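Side-chain contacts in Oxidored_FMN domain-containing protein ([Pseudomonas] geniculata N1, PDB 6L6J), which acts as a 6-hydroxypseudooxynicotine amine oxidase that carries FMN and a [4Fe-4S] cluster and also binds ADP: residues Ala403-Ala408 with Val443-Gly448; Gly424-Arg429 with Ile644-Gly649. One frame throughout, in Å; residues are numbered along the deposited sequence.

Interaction 1 (Ala403-Ala408 with Val443-Gly448)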
loop_
_atom_site.group_PDB
_atom_site.type_symbol
_atom_site.label_atom_id
_atom_site.label_comp_id
_atom_site.label_asym_id
_atom_site.label_seq_id
_atom_site.Cartn_x
_atom_site.Cartn_y
_atom_site.Cartn_z
ATOM N N ALA A 403 0.959 -2.995 -21.106
ATOM C CA ALA A 403 1.459 -2.434 -22.391
ATOM C C ALA A 403 0.315 -2.367 -23.425
ATOM O O ALA A 403 0.061 -1.265 -23.958
ATOM C CB ALA A 403 2.606 -3.268 -22.897
ATOM N N ALA A 404 -0.349 -3.512 -23.676
ATOM C CA ALA A 404 -1.498 -3.658 -24.602
ATOM C C ALA A 404 -2.564 -2.638 -24.222
ATOM O O ALA A 404 -2.878 -1.777 -25.055
ATOM C CB ALA A 404 -2.049 -5.056 -24.567
ATOM N N HIS A 405 -3.035 -2.687 -22.979
ATOM C CA HIS A 405 -4.016 -1.715 -22.444
ATOM C C HIS A 405 -3.572 -0.300 -22.812
ATOM O O HIS A 405 -4.383 0.413 -23.433
ATOM C CB HIS A 405 -4.216 -1.903 -20.943
ATOM C CG HIS A 405 -5.351 -1.116 -20.386
ATOM N ND1 HIS A 405 -6.409 -0.712 -21.153
ATOM C CD2 HIS A 405 -5.591 -0.662 -19.139
ATOM C CE1 HIS A 405 -7.265 -0.037 -20.402
ATOM N NE2 HIS A 405 -6.781 0.007 -19.157
ATOM N N THR A 406 -2.336 0.080 -22.483
ATOM C CA THR A 406 -1.826 1.475 -22.625
ATOM C C THR A 406 -1.797 1.880 -24.105
ATOM O O THR A 406 -2.360 2.935 -24.439
ATOM C CB THR A 406 -0.457 1.657 -21.956
ATOM O OG1 THR A 406 -0.572 1.292 -20.580
ATOM C CG2 THR A 406 0.047 3.078 -22.052
ATOM N N LEU A 407 -1.206 1.045 -24.959
ATOM C CA LEU A 407 -1.163 1.272 -26.431
ATOM C C LEU A 407 -2.598 1.335 -26.985
ATOM O O LEU A 407 -2.911 2.303 -27.707
ATOM C CB LEU A 407 -0.336 0.150 -27.076
ATOM C CG LEU A 407 1.129 0.088 -26.642
ATOM C CD1 LEU A 407 1.763 -1.221 -27.069
ATOM C CD2 LEU A 407 1.909 1.269 -27.194
ATOM N N ALA A 408 -3.453 0.363 -26.635
ATOM C CA ALA A 408 -4.876 0.315 -27.058
ATOM C C ALA A 408 -5.531 1.676 -26.798
ATOM O O ALA A 408 -6.188 2.184 -27.731
ATOM C CB ALA A 408 -5.627 -0.793 -26.362
ATOM N N VAL A 443 -5.204 -8.774 -13.310
ATOM C CA VAL A 443 -5.520 -9.456 -14.599
ATOM C C VAL A 443 -6.915 -9.040 -15.056
ATOM O O VAL A 443 -7.036 -8.561 -16.196
ATOM C CB VAL A 443 -5.417 -10.989 -14.509
ATOM C CG1 VAL A 443 -5.679 -11.642 -15.857
ATOM C CG2 VAL A 443 -4.070 -11.458 -13.958
ATOM N N ASP A 444 -7.923 -9.203 -14.204
ATOM C CA ASP A 444 -9.353 -8.946 -14.559
ATOM C C ASP A 444 -9.527 -7.504 -15.072
ATOM O O ASP A 444 -9.961 -7.339 -16.228
ATOM C CB ASP A 444 -10.303 -9.238 -13.390
ATOM C CG ASP A 444 -10.245 -10.678 -12.913
ATOM O OD1 ASP A 444 -9.682 -11.527 -13.650
ATOM O OD2 ASP A 444 -10.759 -10.940 -11.800
ATOM N N TYR A 445 -9.183 -6.500 -14.266
ATOM C CA TYR A 445 -9.229 -5.069 -14.670
ATOM C C TYR A 445 -8.763 -4.878 -16.127
ATOM O O TYR A 445 -9.432 -4.200 -16.902
ATOM C CB TYR A 445 -8.376 -4.162 -13.786
ATOM C CG TYR A 445 -8.367 -2.756 -14.305
ATOM C CD1 TYR A 445 -9.531 -2.008 -14.303
ATOM C CD2 TYR A 445 -7.235 -2.196 -14.890
ATOM C CE1 TYR A 445 -9.558 -0.722 -14.819
ATOM C CE2 TYR A 445 -7.244 -0.911 -15.414
ATOM C CZ TYR A 445 -8.414 -0.175 -15.378
ATOM O OH TYR A 445 -8.476 1.079 -15.879
ATOM N N ARG A 446 -7.641 -5.465 -16.504
ATOM C CA ARG A 446 -6.999 -5.196 -17.814
ATOM C C ARG A 446 -7.685 -6.015 -18.912
ATOM O O ARG A 446 -7.904 -5.466 -20.002
ATOM C CB ARG A 446 -5.492 -5.459 -17.725
ATOM C CG ARG A 446 -4.739 -4.374 -16.966
ATOM C CD ARG A 446 -3.310 -4.725 -16.582
ATOM N NE ARG A 446 -2.749 -3.570 -15.905
ATOM C CZ ARG A 446 -3.084 -3.175 -14.680
ATOM N NH1 ARG A 446 -3.945 -3.882 -13.967
ATOM N NH2 ARG A 446 -2.553 -2.079 -14.168
ATOM N N VAL A 447 -8.030 -7.274 -18.646
ATOM C CA VAL A 447 -8.758 -8.119 -19.637
ATOM C C VAL A 447 -10.098 -7.441 -19.962
ATOM O O VAL A 447 -10.387 -7.268 -21.176
ATOM C CB VAL A 447 -8.964 -9.550 -19.131
ATOM C CG1 VAL A 447 -9.882 -10.347 -20.053
ATOM C CG2 VAL A 447 -7.632 -10.260 -18.947
ATOM N N GLY A 448 -10.865 -7.061 -18.934
ATOM C CA GLY A 448 -12.220 -6.505 -19.083
ATOM C C GLY A 448 -12.237 -5.212 -19.878
ATOM O O GLY A 448 -13.199 -4.982 -20.617
#
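The imidazole of His-405 receives the hydroxyl of Tyr-445 at its edge, close to the ring plane, with OH 3.8 Å from NE2. The two rings form an oblique aromatic pair, their planes 76° apart and their centroids separated by 5.7 Å. Tyr-445 offers the CE2 and OH flank of its ring: CE2 lies 3.9 Å from His-405 NE2. With CG anti to the backbone N (chi1 -170°), His-405 carries its imidazole toward helix 441-450; the same torsion in Tyr-445 (chi1 175°) brings the end of its ring near NE2. Arg-446 contributes only its aliphatic stem, CG lying 4.4 Å from His-405 CD2. Its guanidinium turns elsewhere, salt-bridged to Glu-402 and hydrogen-bonded to the carbonyls of Gln-364 and Val-442. Replacing Tyr-445 by alanine removes the whole ring and is likely to leave the NE2 edge of His-405 without its aromatic neighbour, with a gap next to Arg-342. The backbones come nearest at His-405 and Arg-446, whose CA atoms are 6.5 Å apart. Ala-404 packs on Val-414 and Ile-416 of strand 413-417. Helix 398-410 is the connection of the beta-alpha-beta unit from strand 390-394 to strand 413-417, and helix 441-450, in the connection from 413-417 to 456-459, packs beside it in a Rossmann-like nucleotide-binding domain.

Interaction 2 (Gly424-Arg429 with Ile644-Gly649). With ADP (adenosine-5'-diphosphate), chain D.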
loop_
_atom_site.group_PDB
_atom_site.type_symbol
_atom_site.label_atom_id
_atom_site.label_comp_id
_atom_site.label_asym_id
_atom_site.label_seq_id
_atom_site.Cartn_x
_atom_site.Cartn_y
_atom_site.Cartn_z
ATOM N N GLY A 424 -3.152 -13.795 -17.658
ATOM C CA GLY A 424 -2.603 -13.462 -16.324
ATOM C C GLY A 424 -1.162 -13.915 -16.111
ATOM O O GLY A 424 -0.600 -13.603 -15.055
ATOM N N GLY A 425 -0.556 -14.614 -17.067
ATOM C CA GLY A 425 0.802 -15.157 -16.890
ATOM C C GLY A 425 0.974 -15.720 -15.489
ATOM O O GLY A 425 0.171 -16.585 -15.102
ATOM N N ARG A 426 1.947 -15.197 -14.739
ATOM C CA ARG A 426 2.326 -15.686 -13.385
ATOM C C ARG A 426 1.117 -15.615 -12.447
ATOM O O ARG A 426 1.041 -16.443 -11.522
ATOM C CB ARG A 426 3.491 -14.883 -12.822
ATOM C CG ARG A 426 3.182 -13.406 -12.616
ATOM C CD ARG A 426 4.448 -12.628 -12.278
ATOM N NE ARG A 426 4.885 -12.916 -10.930
ATOM C CZ ARG A 426 5.968 -12.425 -10.364
ATOM N NH1 ARG A 426 6.763 -11.613 -11.044
ATOM N NH2 ARG A 426 6.259 -12.757 -9.114
ATOM N N LEU A 427 0.183 -14.704 -12.701
ATOM C CA LEU A 427 -1.006 -14.504 -11.822
ATOM C C LEU A 427 -2.089 -15.566 -12.041
ATOM O O LEU A 427 -2.893 -15.729 -11.112
ATOM C CB LEU A 427 -1.581 -13.104 -12.011
ATOM C CG LEU A 427 -0.760 -11.990 -11.361
ATOM C CD1 LEU A 427 -1.384 -10.631 -11.673
ATOM C CD2 LEU A 427 -0.640 -12.221 -9.858
ATOM N N VAL A 428 -2.112 -16.273 -13.176
ATOM C CA VAL A 428 -3.054 -17.422 -13.366
ATOM C C VAL A 428 -2.913 -18.340 -12.158
ATOM O O VAL A 428 -3.920 -18.563 -11.510
ATOM C CB VAL A 428 -2.831 -18.202 -14.678
ATOM C CG1 VAL A 428 -3.388 -19.609 -14.597
ATOM C CG2 VAL A 428 -3.425 -17.474 -15.883
ATOM N N ARG A 429 -1.694 -18.816 -11.859
ATOM C CA ARG A 429 -1.427 -19.818 -10.781
ATOM C C ARG A 429 -1.232 -19.133 -9.424
ATOM O O ARG A 429 -1.678 -19.695 -8.429
ATOM C CB ARG A 429 -0.202 -20.660 -11.114
ATOM C CG ARG A 429 -0.433 -21.657 -12.238
ATOM C CD ARG A 429 0.829 -22.406 -12.603
ATOM N NE ARG A 429 1.930 -21.494 -12.896
ATOM C CZ ARG A 429 3.226 -21.808 -12.808
ATOM N NH1 ARG A 429 3.602 -23.023 -12.415
ATOM N NH2 ARG A 429 4.149 -20.902 -13.079
ATOM N N ILE A 644 10.224 -6.319 -21.703
ATOM C CA ILE A 644 9.671 -5.628 -20.495
ATOM C C ILE A 644 9.226 -6.650 -19.447
ATOM O O ILE A 644 8.868 -7.775 -19.824
ATOM C CB ILE A 644 8.499 -4.717 -20.865
ATOM C CG1 ILE A 644 7.451 -5.474 -21.671
ATOM C CG2 ILE A 644 8.976 -3.475 -21.590
ATOM C CD1 ILE A 644 6.053 -4.908 -21.513
ATOM N N GLY A 645 9.285 -6.268 -18.173
ATOM C CA GLY A 645 8.818 -7.086 -17.044
ATOM C C GLY A 645 9.818 -8.146 -16.620
ATOM O O GLY A 645 11.047 -7.906 -16.740
ATOM N N ASP A 646 9.321 -9.276 -16.112
ATOM C CA ASP A 646 10.159 -10.327 -15.477
ATOM C C ASP A 646 11.131 -10.886 -16.520
ATOM O O ASP A 646 12.227 -11.330 -16.148
ATOM C CB ASP A 646 9.298 -11.432 -14.859
ATOM C CG ASP A 646 8.442 -10.988 -13.685
ATOM O OD1 ASP A 646 8.888 -10.136 -12.888
ATOM O OD2 ASP A 646 7.330 -11.486 -13.600
ATOM N N CYS A 647 10.740 -10.850 -17.790
ATOM C CA CYS A 647 11.571 -11.320 -18.930
ATOM C C CYS A 647 12.759 -10.367 -19.099
ATOM O O CYS A 647 13.836 -10.861 -19.502
ATOM C CB CYS A 647 10.690 -11.550 -20.160
ATOM S SG CYS A 647 11.083 -10.609 -21.655
ATOM N N LEU A 648 12.606 -9.078 -18.763
ATOM C CA LEU A 648 13.745 -8.105 -18.671
ATOM C C LEU A 648 14.458 -8.311 -17.339
ATOM O O LEU A 648 15.650 -8.565 -17.367
ATOM C CB LEU A 648 13.254 -6.661 -18.800
ATOM C CG LEU A 648 14.330 -5.576 -18.677
ATOM C CD1 LEU A 648 15.391 -5.711 -19.767
ATOM C CD2 LEU A 648 13.715 -4.181 -18.718
ATOM N N GLY A 649 13.722 -8.246 -16.220
ATOM C CA GLY A 649 14.264 -8.529 -14.875
ATOM C C GLY A 649 13.173 -8.883 -13.894
ATOM O O GLY A 649 12.146 -8.179 -13.872
HETATM P PB ADP D . 5.386 -10.612 -16.314
HETATM O O1B ADP D . 4.146 -10.189 -17.068
HETATM O O2B ADP D . 5.326 -10.300 -14.819
HETATM O O3B ADP D . 6.652 -10.119 -16.968
HETATM P PA ADP D . 4.462 -13.384 -16.540
HETATM O O1A ADP D . 3.265 -12.970 -15.753
HETATM O O2A ADP D . 5.189 -14.614 -16.145
HETATM O O3A ADP D . 5.521 -12.202 -16.456
HETATM O "O5'" ADP D . 4.092 -13.404 -18.111
HETATM C "C5'" ADP D . 4.701 -14.333 -19.038
HETATM C "C4'" ADP D . 3.631 -14.958 -19.900
HETATM O "O4'" ADP D . 4.138 -15.067 -21.258
HETATM C "C3'" ADP D . 3.217 -16.387 -19.506
HETATM O "O3'" ADP D . 1.845 -16.664 -19.762
HETATM C "C2'" ADP D . 4.124 -17.221 -20.418
HETATM O "O2'" ADP D . 3.756 -18.577 -20.571
HETATM C "C1'" ADP D . 3.968 -16.397 -21.692
HETATM N N9 ADP D . 4.922 -16.728 -22.750
HETATM C C8 ADP D . 6.247 -17.077 -22.622
HETATM N N7 ADP D . 6.824 -17.340 -23.768
HETATM C C5 ADP D . 5.812 -17.177 -24.712
HETATM C C6 ADP D . 5.776 -17.310 -26.120
HETATM N N6 ADP D . 6.827 -17.636 -26.860
HETATM N N1 ADP D . 4.602 -17.064 -26.752
HETATM C C2 ADP D . 3.545 -16.714 -26.011
HETATM N N3 ADP D . 3.462 -16.553 -24.694
HETATM C C4 ADP D . 4.637 -16.799 -24.094
#
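Arg-426 and Asp-646 meet in a salt bridge beside the diphosphate of ADP. Arg-426 NH1 donates to Asp-646 OD2 over 2.6 Å with an N-H...O angle of 137°, so the bond is well bent. It arrives on the syn side of OD2 but 31° out of the carboxylate plane, while OD1 lies in the guanidinium plane, 3.2 Å from NH1. A bend in the arginine chain at chi3 (-73°) swings the guanidinium over to the aspartate. Further bonds fix both ends: Arg-426 NE is salt-bridged to Glu-430 and NH1 also reaches the carbonyl of Gly-651, whose amide in turn holds Asp-646 OD1.

Within these two segments, backbone amides supply the hydrogen bonds to ADP, which Asp-418, Leu-464 and Ala-399 bind too. Arg-426 N donates almost straight to ADP O1A at 2.8 Å, and Asp-646 N to ADP O3B at 2.9 Å; one segment thereby grips the alpha phosphate and the other the beta phosphate. The arginine probably offsets part of the negative charge of the diphosphate.

Carbon atoms also line the nucleotide by van der Waals contact, Arg-426 CG beside O1A and Gly-425 CA beside the ribose O3'. Gly-425 and Gly-645 both have positive phi and, lacking side chains, leave room for the phosphate oxygens.

Segment 424-429 leads into helix 426-430, and Asp-646 lies in the loop that leaves strand 641-643, an outer strand of the five-stranded parallel sheet, for helix 653-666. Ile-653 of that helix packs on both Arg-426 and Leu-427, and Leu-427 also touches Val-442 of helix 441-450.

Interaction 1 and interaction 2 have centres 14 Å apart and belong to the same nucleotide-binding region, their segments alternating along the chain. They touch directly: Val-443 CG2 packs 3.4 Å from Gly-424 CA and 3.6 Å from Leu-427 CB, while Ala-403 CB lies 4.1 Å from Ile-644 CD1. Each helix of interaction 1 therefore abuts one ADP-binding segment of interaction 2. The diphosphate is bound by 424-429 and 644-649, with Ala-399, on the helix that carries His-405, adding another bond to ADP. The side chain of Arg-446 lies about 9 Å from both ADP and the iron-sulfur cluster, whereas that of Arg-426 is about 14 Å from the cluster.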